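Local atomic coordinates of regulatory protein YycH-like domain-containing protein (Eubacterium rectale, PDB entry 5COZ), a protein that is of unknown function but has a YycH-like regulatory domain and, in its natural form, probably a lipoprotein signal, consistent with a regulatory role at the cell surface. Residues A[225-230]-A[322-327]; A[280-285]-A[345-350]. All coordinates share one frame; numbering follows the deposited sequence. Where two conformers were deposited one is given.

Interaction 1. Residues A[225-230]-A[322-327]; sequences YSRCPE and VVYYYQ
Y324 reaches out from strand 314-330 and sets its phenol end against R227 and C228, which lie in the loop between strand 223-224 and helix 232-235. Its hydroxyl OH lies 3.4 Å from R227 CB and comes almost as close to the backbone carbonyl carbon of R227, so the tip of the ring is lodged at the root of the arginine side chain. The guanidinium passes the same end of the ring: R227 NH1 is 3.8 Å from Y324 CE1, and the two planes stand 73° apart, too steep for a parallel stack. The arginine chain bends at chi3 (64°), which brings the guanidinium alongside the phenol end. No hydrogen bond joins the two segments; the polar ends meet at a shared acid, E304, instead. R227 NH1 makes salt bridges to E300 and E304, NH2 one to E188, and the Y324 hydroxyl is hydrogen-bonded to E304, so this carboxylate ties both residues together. Buried charge on the arginine is thereby probably well compensated, while F217 adds a cation-pi partner. Beside this polar group, C228 SG rests against both methyls of V322, 3.7 Å from CG1 and 3.8 Å from CG2. V322 CG1 also sits 3.5 Å above one face of the Y324 ring, offset toward its rim, so valine links sulfur and phenol into a single apolar patch. The loop backbone is shaped by an ST turn in which S226 OG accepts from C228 N at 3.1 Å. The contact is a buried packing of a loop on a sheet face: Y324 and V322, two residues apart on a beta strand, point to the same side and receive the loop that belongs with the antiparallel sheet, joining it to the mixed sheet.

Interaction 2. Residues A[280-285]-A[345-350]; sequences LSKEVD and DVYDAY
E283 reaches from helix 276-288 to two residues of strand 338-348, Y347 and D345. Its CG stands opposite the backbone N, and a bend at chi2 (71°) swings the carboxylate toward the strand. There the Y347 hydroxyl donates to E283 OE1 at 2.7 Å, using the anti lone pair of that oxygen. OE1 lies at the edge of the phenol ring and in its plane, although the carboxylate itself is turned 84° from the ring. The other oxygen, E283 OE2, comes within 2.5 Å of D345 OD2, with the carboxyl planes steeply inclined. Two oxygens so close suggest that one acid is protonated, and the salt bridge from K286 to D345 OD2 would further ease the gathering of charge. K282, an exposed residue, runs obliquely past the phenol: its chain is extended beyond CG, packing CG 4.0 Å from Y347 CE2 before NZ bonds to G352 O. Y347 and D345, two residues apart, share one side of the strand. With segment axes 10.5 Å apart and inclined at 136°, this is a helix packed on the face of a mixed beta-sheet, here with a buried carboxyl pair in the interface.

From the N terminus the four segments come in the order 225-230, 280-285, 322-327 and 345-350. Interaction 1 closes a loop from 225-230 to 322-327; interaction 2 starts within that loop, at helix 276-288, and closes beyond it, so the two cross. Their later segments lie on the antiparallel neighbours 314-330 and 338-348, joined directly by a probable V323 O to D345 N bond of 2.8 Å. V322 and Y324 face the 225-230 loop, whereas V323 and Y325 turn toward helix 276-288. The mixed sheet is thus sandwiched locally: interaction 1 fastens the antiparallel sheet's loop to one face, and interaction 2 fastens the helix to the other.

Interaction 1. Residues A[225-230]-A[322-327]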
ATOM      1  N   TYR A 225       8.288   2.222  -1.495  1.00  5.81           N
ATOM      2  CA  TYR A 225       8.140   1.543  -2.775  1.00  5.97           C
ATOM      3  C   TYR A 225       6.698   1.716  -3.238  1.00  7.03           C
ATOM      4  O   TYR A 225       5.769   1.906  -2.428  1.00  7.59           O
ATOM      5  CB  TYR A 225       8.495   0.040  -2.703  1.00  7.63           C
ATOM      6  CG  TYR A 225       9.756  -0.254  -1.958  1.00 10.78           C
ATOM      7  CD1 TYR A 225      10.989   0.151  -2.451  1.00 12.83           C
ATOM      8  CD2 TYR A 225       9.729  -0.998  -0.781  1.00 12.69           C
ATOM      9  CE1 TYR A 225      12.173  -0.095  -1.734  1.00 14.06           C
ATOM     10  CE2 TYR A 225      10.889  -1.255  -0.067  1.00 14.24           C
ATOM     11  CZ  TYR A 225      12.100  -0.766  -0.533  1.00 16.35           C
ATOM     12  OH  TYR A 225      13.233  -1.083   0.156  1.00 18.65           O
ATOM     13  N   SER A 226       6.521   1.653  -4.536  1.00  6.50           N
ATOM     14  CA  SER A 226       5.273   1.953  -5.202  1.00  7.19           C
ATOM     15  C   SER A 226       4.047   1.245  -4.610  1.00  7.75           C
ATOM     16  O   SER A 226       4.072   0.025  -4.357  1.00  7.74           O
ATOM     17  CB  SER A 226       5.423   1.597  -6.676  1.00 11.16           C
ATOM     18  OG  SER A 226       4.183   1.617  -7.358  1.00 21.06           O
ATOM     19  N   ARG A 227       2.982   2.036  -4.426  1.00  6.77           N
ATOM     20  CA  ARG A 227       1.667   1.585  -3.970  1.00  7.04           C
ATOM     21  C   ARG A 227       0.714   1.423  -5.155  1.00  9.15           C
ATOM     22  O   ARG A 227      -0.480   1.256  -4.962  1.00  8.96           O
ATOM     23  CB  ARG A 227       1.102   2.564  -2.946  1.00  6.84           C
ATOM     24  CG  ARG A 227       1.906   2.519  -1.640  1.00  9.67           C
ATOM     25  CD  ARG A 227       1.833   3.837  -0.900  1.00  9.62           C
ATOM     26  NE  ARG A 227       0.498   4.216  -0.437  1.00 10.46           N
ATOM     27  CZ  ARG A 227      -0.148   5.329  -0.808  1.00 11.70           C
ATOM     28  NH1 ARG A 227       0.321   6.079  -1.795  1.00  7.31           N
ATOM     29  NH2 ARG A 227      -1.285   5.676  -0.213  1.00 10.26           N
ATOM     30  N   CYS A 228       1.254   1.431  -6.381  1.00  7.00           N
ATOM     31  CA  CYS A 228       0.473   1.230  -7.572  1.00  8.90           C
ATOM     32  C   CYS A 228      -0.022  -0.209  -7.666  1.00  9.50           C
ATOM     33  O   CYS A 228       0.707  -1.149  -7.346  1.00  9.78           O
ATOM     34  CB  CYS A 228       1.305   1.560  -8.812  1.00 10.76           C
ATOM     35  SG  CYS A 228       1.608   3.314  -9.034  1.00 14.39           S
ATOM     36  N   PRO A 229      -1.171  -0.391  -8.305  1.00  8.38           N
ATOM     37  CA  PRO A 229      -1.602  -1.750  -8.686  1.00  7.90           C
ATOM     38  C   PRO A 229      -0.603  -2.422  -9.642  1.00 10.36           C
ATOM     39  O   PRO A 229       0.226  -1.759 -10.282  1.00  8.98           O
ATOM     40  CB  PRO A 229      -2.893  -1.479  -9.480  1.00  8.82           C
ATOM     41  CG  PRO A 229      -3.426  -0.200  -8.883  1.00 12.43           C
ATOM     42  CD  PRO A 229      -2.168   0.631  -8.677  1.00  8.93           C
ATOM     43  N   GLU A 230      -0.749  -3.752  -9.784  1.00  8.59           N
ATOM     44  CA  GLU A 230       0.054  -4.513 -10.740  1.00  8.37           C
ATOM     45  C   GLU A 230      -0.048  -3.874 -12.133  1.00 10.54           C
ATOM     46  O   GLU A 230      -1.160  -3.612 -12.633  1.00 11.47           O
ATOM     47  CB  GLU A 230      -0.440  -5.966 -10.785  1.00  9.90           C
ATOM     48  CG  GLU A 230       0.372  -6.831 -11.735  1.00 10.59           C
ATOM     49  CD  GLU A 230      -0.111  -8.268 -11.842  1.00 25.44           C
ATOM     50  OE1 GLU A 230      -0.731  -8.763 -10.876  1.00 25.81           O
ATOM     51  OE2 GLU A 230       0.176  -8.915 -12.872  1.00 36.29           O
ATOM     52  N   VAL A 322       2.882   9.638  -8.479  1.00  6.11           N
ATOM     53  CA  VAL A 322       1.677   8.880  -8.799  1.00  5.31           C
ATOM     54  C   VAL A 322       0.486   9.760  -8.495  1.00  7.39           C
ATOM     55  O   VAL A 322       0.432  10.363  -7.418  1.00  7.33           O
ATOM     56  CB  VAL A 322       1.581   7.552  -8.002  1.00  6.86           C
ATOM     57  CG1 VAL A 322       0.394   6.733  -8.520  1.00  6.76           C
ATOM     58  CG2 VAL A 322       2.875   6.746  -8.146  1.00  7.12           C
ATOM     59  N   VAL A 323      -0.480   9.830  -9.420  1.00  5.49           N
ATOM     60  CA  VAL A 323      -1.734  10.530  -9.189  1.00  5.63           C
ATOM     61  C   VAL A 323      -2.834   9.487  -9.158  1.00  7.27           C
ATOM     62  O   VAL A 323      -3.071   8.795 -10.138  1.00  7.62           O
ATOM     63  CB  VAL A 323      -2.035  11.621 -10.252  1.00  7.59           C
ATOM     64  CG1 VAL A 323      -3.363  12.333  -9.951  1.00  9.27           C
ATOM     65  CG2 VAL A 323      -0.892  12.628 -10.309  1.00  7.83           C
ATOM     66  N   TYR A 324      -3.518   9.390  -8.009  1.00  6.07           N
ATOM     67  CA  TYR A 324      -4.635   8.474  -7.839  1.00  5.37           C
ATOM     68  C   TYR A 324      -5.895   9.281  -8.000  1.00  7.51           C
ATOM     69  O   TYR A 324      -5.991  10.384  -7.430  1.00  7.49           O
ATOM     70  CB  TYR A 324      -4.590   7.821  -6.444  1.00  5.76           C
ATOM     71  CG  TYR A 324      -3.315   7.045  -6.187  1.00  5.40           C
ATOM     72  CD1 TYR A 324      -2.216   7.655  -5.579  1.00  5.46           C
ATOM     73  CD2 TYR A 324      -3.247   5.676  -6.435  1.00  6.33           C
ATOM     74  CE1 TYR A 324      -1.062   6.928  -5.265  1.00  6.83           C
ATOM     75  CE2 TYR A 324      -2.095   4.944  -6.135  1.00  6.09           C
ATOM     76  CZ  TYR A 324      -1.025   5.565  -5.516  1.00  6.90           C
ATOM     77  OH  TYR A 324       0.121   4.858  -5.239  1.00  7.97           O
ATOM     78  N   TYR A 325      -6.851   8.762  -8.807  1.00  5.59           N
ATOM     79  CA  TYR A 325      -8.081   9.494  -9.014  1.00  5.27           C
ATOM     80  C   TYR A 325      -9.234   8.548  -9.214  1.00  7.52           C
ATOM     81  O   TYR A 325      -9.030   7.385  -9.529  1.00  8.71           O
ATOM     82  CB  TYR A 325      -7.933  10.463 -10.224  1.00  7.08           C
ATOM     83  CG  TYR A 325      -7.813   9.767 -11.567  1.00  6.80           C
ATOM     84  CD1 TYR A 325      -6.578   9.346 -12.052  1.00  7.49           C
ATOM     85  CD2 TYR A 325      -8.932   9.584 -12.383  1.00  7.75           C
ATOM     86  CE1 TYR A 325      -6.464   8.731 -13.304  1.00  6.47           C
ATOM     87  CE2 TYR A 325      -8.831   8.965 -13.625  1.00  8.23           C
ATOM     88  CZ  TYR A 325      -7.597   8.530 -14.076  1.00  8.76           C
ATOM     89  OH  TYR A 325      -7.508   7.935 -15.327  1.00 12.53           O
ATOM     90  N   TYR A 326     -10.455   9.073  -9.093  1.00  6.11           N
ATOM     91  CA  TYR A 326     -11.666   8.317  -9.368  1.00  5.70           C
ATOM     92  C   TYR A 326     -12.325   8.825 -10.628  1.00  8.29           C
ATOM     93  O   TYR A 326     -12.292  10.024 -10.885  1.00  8.00           O
ATOM     94  CB  TYR A 326     -12.692   8.491  -8.223  1.00  6.71           C
ATOM     95  CG  TYR A 326     -12.233   7.959  -6.901  1.00  7.54           C
ATOM     96  CD1 TYR A 326     -12.164   6.587  -6.667  1.00  8.60           C
ATOM     97  CD2 TYR A 326     -11.931   8.824  -5.849  1.00  7.79           C
ATOM     98  CE1 TYR A 326     -11.767   6.085  -5.432  1.00  7.74           C
ATOM     99  CE2 TYR A 326     -11.519   8.333  -4.604  1.00  8.97           C
ATOM    100  CZ  TYR A 326     -11.453   6.960  -4.400  1.00 11.51           C
ATOM    101  OH  TYR A 326     -11.039   6.446  -3.186  1.00 11.36           O
ATOM    102  N   GLN A 327     -12.935   7.927 -11.396  1.00  7.33           N
ATOM    103  CA  GLN A 327     -13.764   8.347 -12.511  1.00  7.49           C
ATOM    104  C   GLN A 327     -15.104   7.655 -12.389  1.00 10.32           C
ATOM    105  O   GLN A 327     -15.170   6.445 -12.196  1.00  9.67           O
ATOM    106  CB  GLN A 327     -13.125   8.085 -13.876  1.00  9.47           C
ATOM    107  CG  GLN A 327     -13.980   8.642 -15.018  1.00  9.30           C
ATOM    108  CD  GLN A 327     -13.250   8.630 -16.341  1.00 12.94           C
ATOM    109  OE1 GLN A 327     -12.572   7.657 -16.685  1.00 12.96           O
ATOM    110  NE2 GLN A 327     -13.355   9.726 -17.074  1.00 12.92           N
TER

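Interaction 2. Residues A[280-285]-A[345-350]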
ATOM      1  N   LEU A 280       0.622  18.052 -11.232  1.00  7.45           N
ATOM      2  CA  LEU A 280      -0.810  18.257 -11.196  1.00  8.02           C
ATOM      3  C   LEU A 280      -1.305  19.010 -12.436  1.00 11.42           C
ATOM      4  O   LEU A 280      -2.328  18.612 -12.990  1.00 10.61           O
ATOM      5  CB  LEU A 280      -1.243  18.985  -9.916  1.00  8.95           C
ATOM      6  CG  LEU A 280      -2.776  19.243  -9.823  1.00 11.86           C
ATOM      7  CD1 LEU A 280      -3.579  17.907  -9.866  1.00 11.88           C
ATOM      8  CD2 LEU A 280      -3.103  20.020  -8.562  1.00 12.79           C
ATOM      9  N   SER A 281      -0.608  20.078 -12.875  1.00  9.55           N
ATOM     10  CA  SER A 281      -1.091  20.800 -14.047  0.60  9.47           C
ATOM     11  C   SER A 281      -1.080  19.894 -15.300  1.00 11.03           C
ATOM     12  O   SER A 281      -2.032  19.931 -16.085  1.00 10.99           O
ATOM     13  CB  SER A 281      -0.276  22.066 -14.266  0.60 11.81           C
ATOM     14  OG  SER A 281       1.062  21.713 -14.555  0.60 12.73           O
ATOM     15  N   LYS A 282      -0.059  19.053 -15.460  1.00  8.70           N
ATOM     16  CA  LYS A 282       0.027  18.156 -16.601  1.00  8.66           C
ATOM     17  C   LYS A 282      -1.082  17.080 -16.506  1.00  9.94           C
ATOM     18  O   LYS A 282      -1.728  16.748 -17.510  1.00  9.30           O
ATOM     19  CB  LYS A 282       1.434  17.528 -16.598  1.00 12.88           C
ATOM     20  CG  LYS A 282       1.848  16.844 -17.839  1.00 21.23           C
ATOM     21  CD  LYS A 282       3.357  16.790 -17.821  1.00 17.17           C
ATOM     22  CE  LYS A 282       3.804  16.102 -19.036  1.00 13.24           C
ATOM     23  NZ  LYS A 282       5.264  15.992 -18.994  1.00 11.50           N
ATOM     24  N   GLU A 283      -1.326  16.575 -15.294  1.00  8.62           N
ATOM     25  CA  GLU A 283      -2.349  15.542 -15.102  1.00  8.17           C
ATOM     26  C   GLU A 283      -3.758  16.121 -15.323  1.00 10.26           C
ATOM     27  O   GLU A 283      -4.583  15.465 -15.959  1.00  8.90           O
ATOM     28  CB  GLU A 283      -2.209  14.944 -13.711  1.00 10.26           C
ATOM     29  CG  GLU A 283      -3.284  13.910 -13.393  1.00 11.40           C
ATOM     30  CD  GLU A 283      -3.206  12.577 -14.109  1.00 14.31           C
ATOM     31  OE1 GLU A 283      -2.317  12.372 -14.969  1.00 12.81           O
ATOM     32  OE2 GLU A 283      -4.080  11.728 -13.814  1.00 11.40           O
ATOM     33  N   VAL A 284      -4.007  17.361 -14.880  1.00  7.68           N
ATOM     34  CA  VAL A 284      -5.304  17.991 -15.149  1.00  7.42           C
ATOM     35  C   VAL A 284      -5.485  18.161 -16.664  1.00 10.83           C
ATOM     36  O   VAL A 284      -6.591  17.939 -17.167  1.00 10.50           O
ATOM     37  CB  VAL A 284      -5.427  19.315 -14.381  1.00 11.02           C
ATOM     38  CG1 VAL A 284      -6.476  20.251 -14.994  1.00 11.58           C
ATOM     39  CG2 VAL A 284      -5.705  19.054 -12.910  1.00 11.54           C
ATOM     40  N   ASP A 285      -4.420  18.558 -17.400  1.00  9.61           N
ATOM     41  CA  ASP A 285      -4.551  18.724 -18.843  1.00 10.27           C
ATOM     42  C   ASP A 285      -4.936  17.380 -19.488  1.00 13.30           C
ATOM     43  O   ASP A 285      -5.771  17.362 -20.395  1.00 14.31           O
ATOM     44  CB  ASP A 285      -3.254  19.279 -19.424  1.00 12.29           C
ATOM     45  CG  ASP A 285      -3.414  19.912 -20.791  1.00 25.83           C
ATOM     46  OD1 ASP A 285      -4.300  20.817 -20.942  1.00 23.40           O
ATOM     47  OD2 ASP A 285      -2.611  19.578 -21.691  1.00 32.85           O
ATOM     48  N   ASP A 345      -2.398   7.444 -12.548  1.00  6.92           N
ATOM     49  CA  ASP A 345      -1.431   7.824 -13.559  1.00  6.67           C
ATOM     50  C   ASP A 345      -0.064   7.891 -12.896  1.00  7.86           C
ATOM     51  O   ASP A 345       0.032   8.130 -11.687  1.00  7.09           O
ATOM     52  CB  ASP A 345      -1.814   9.149 -14.215  1.00  8.05           C
ATOM     53  CG  ASP A 345      -2.874   8.972 -15.302  1.00 10.79           C
ATOM     54  OD1 ASP A 345      -2.659   8.135 -16.222  1.00 14.71           O
ATOM     55  OD2 ASP A 345      -3.913   9.680 -15.248  1.00 11.78           O
ATOM     56  N   VAL A 346       0.995   7.662 -13.673  1.00  6.67           N
ATOM     57  CA  VAL A 346       2.354   7.630 -13.141  1.00  5.51           C
ATOM     58  C   VAL A 346       3.257   8.482 -14.000  1.00  7.04           C
ATOM     59  O   VAL A 346       3.213   8.369 -15.224  1.00  8.09           O
ATOM     60  CB  VAL A 346       2.918   6.185 -13.057  1.00  8.76           C
ATOM     61  CG1 VAL A 346       4.273   6.174 -12.345  1.00  8.31           C
ATOM     62  CG2 VAL A 346       1.966   5.240 -12.335  1.00  7.96           C
ATOM     63  N   TYR A 347       4.081   9.300 -13.358  1.00  6.17           N
ATOM     64  CA  TYR A 347       5.043  10.164 -14.027  1.00  6.13           C
ATOM     65  C   TYR A 347       6.442   9.878 -13.557  1.00  6.75           C
ATOM     66  O   TYR A 347       6.656   9.736 -12.358  1.00  7.61           O
ATOM     67  CB  TYR A 347       4.720  11.638 -13.704  1.00  7.47           C
ATOM     68  CG  TYR A 347       3.428  12.107 -14.317  1.00  6.86           C
ATOM     69  CD1 TYR A 347       2.201  11.838 -13.706  1.00  7.62           C
ATOM     70  CD2 TYR A 347       3.428  12.879 -15.474  1.00  8.72           C
ATOM     71  CE1 TYR A 347       1.004  12.241 -14.299  1.00  6.94           C
ATOM     72  CE2 TYR A 347       2.243  13.299 -16.062  1.00  9.76           C
ATOM     73  CZ  TYR A 347       1.037  12.975 -15.475  1.00 11.16           C
ATOM     74  OH  TYR A 347      -0.092  13.429 -16.097  1.00 11.00           O
ATOM     75  N   ASP A 348       7.397   9.879 -14.476  1.00  5.37           N
ATOM     76  CA  ASP A 348       8.811   9.870 -14.094  1.00  4.58           C
ATOM     77  C   ASP A 348       9.029  11.145 -13.244  1.00  6.47           C
ATOM     78  O   ASP A 348       8.683  12.253 -13.694  1.00  7.42           O
ATOM     79  CB  ASP A 348       9.659   9.854 -15.374  1.00  5.71           C
ATOM     80  CG  ASP A 348      11.164   9.923 -15.189  1.00 10.63           C
ATOM     81  OD1 ASP A 348      11.621  10.652 -14.268  1.00  9.42           O
ATOM     82  OD2 ASP A 348      11.888   9.317 -16.017  1.00 13.41           O
ATOM     83  N   ALA A 349       9.566  11.006 -12.004  1.00  6.01           N
ATOM     84  CA  ALA A 349       9.624  12.212 -11.159  1.00  7.03           C
ATOM     85  C   ALA A 349      10.675  13.210 -11.616  1.00  7.07           C
ATOM     86  O   ALA A 349      10.549  14.386 -11.277  1.00  8.29           O
ATOM     87  CB  ALA A 349       9.864  11.839  -9.702  1.00  7.77           C
ATOM     88  N   TYR A 350      11.694  12.768 -12.365  1.00  6.70           N
ATOM     89  CA  TYR A 350      12.719  13.689 -12.857  1.00  6.67           C
ATOM     90  C   TYR A 350      12.251  14.419 -14.084  1.00 10.37           C
ATOM     91  O   TYR A 350      12.468  15.622 -14.179  1.00 12.02           O
ATOM     92  CB  TYR A 350      14.019  12.968 -13.239  1.00  7.80           C
ATOM     93  CG  TYR A 350      14.675  12.161 -12.144  1.00  8.29           C
ATOM     94  CD1 TYR A 350      15.145  12.772 -10.978  1.00  9.05           C
ATOM     95  CD2 TYR A 350      14.881  10.795 -12.298  1.00  9.11           C
ATOM     96  CE1 TYR A 350      15.795  12.026  -9.988  1.00  9.38           C
ATOM     97  CE2 TYR A 350      15.504  10.040 -11.313  1.00  9.74           C
ATOM     98  CZ  TYR A 350      16.019  10.673 -10.192  1.00  9.22           C
ATOM     99  OH  TYR A 350      16.624   9.880  -9.242  1.00  8.77           O
TER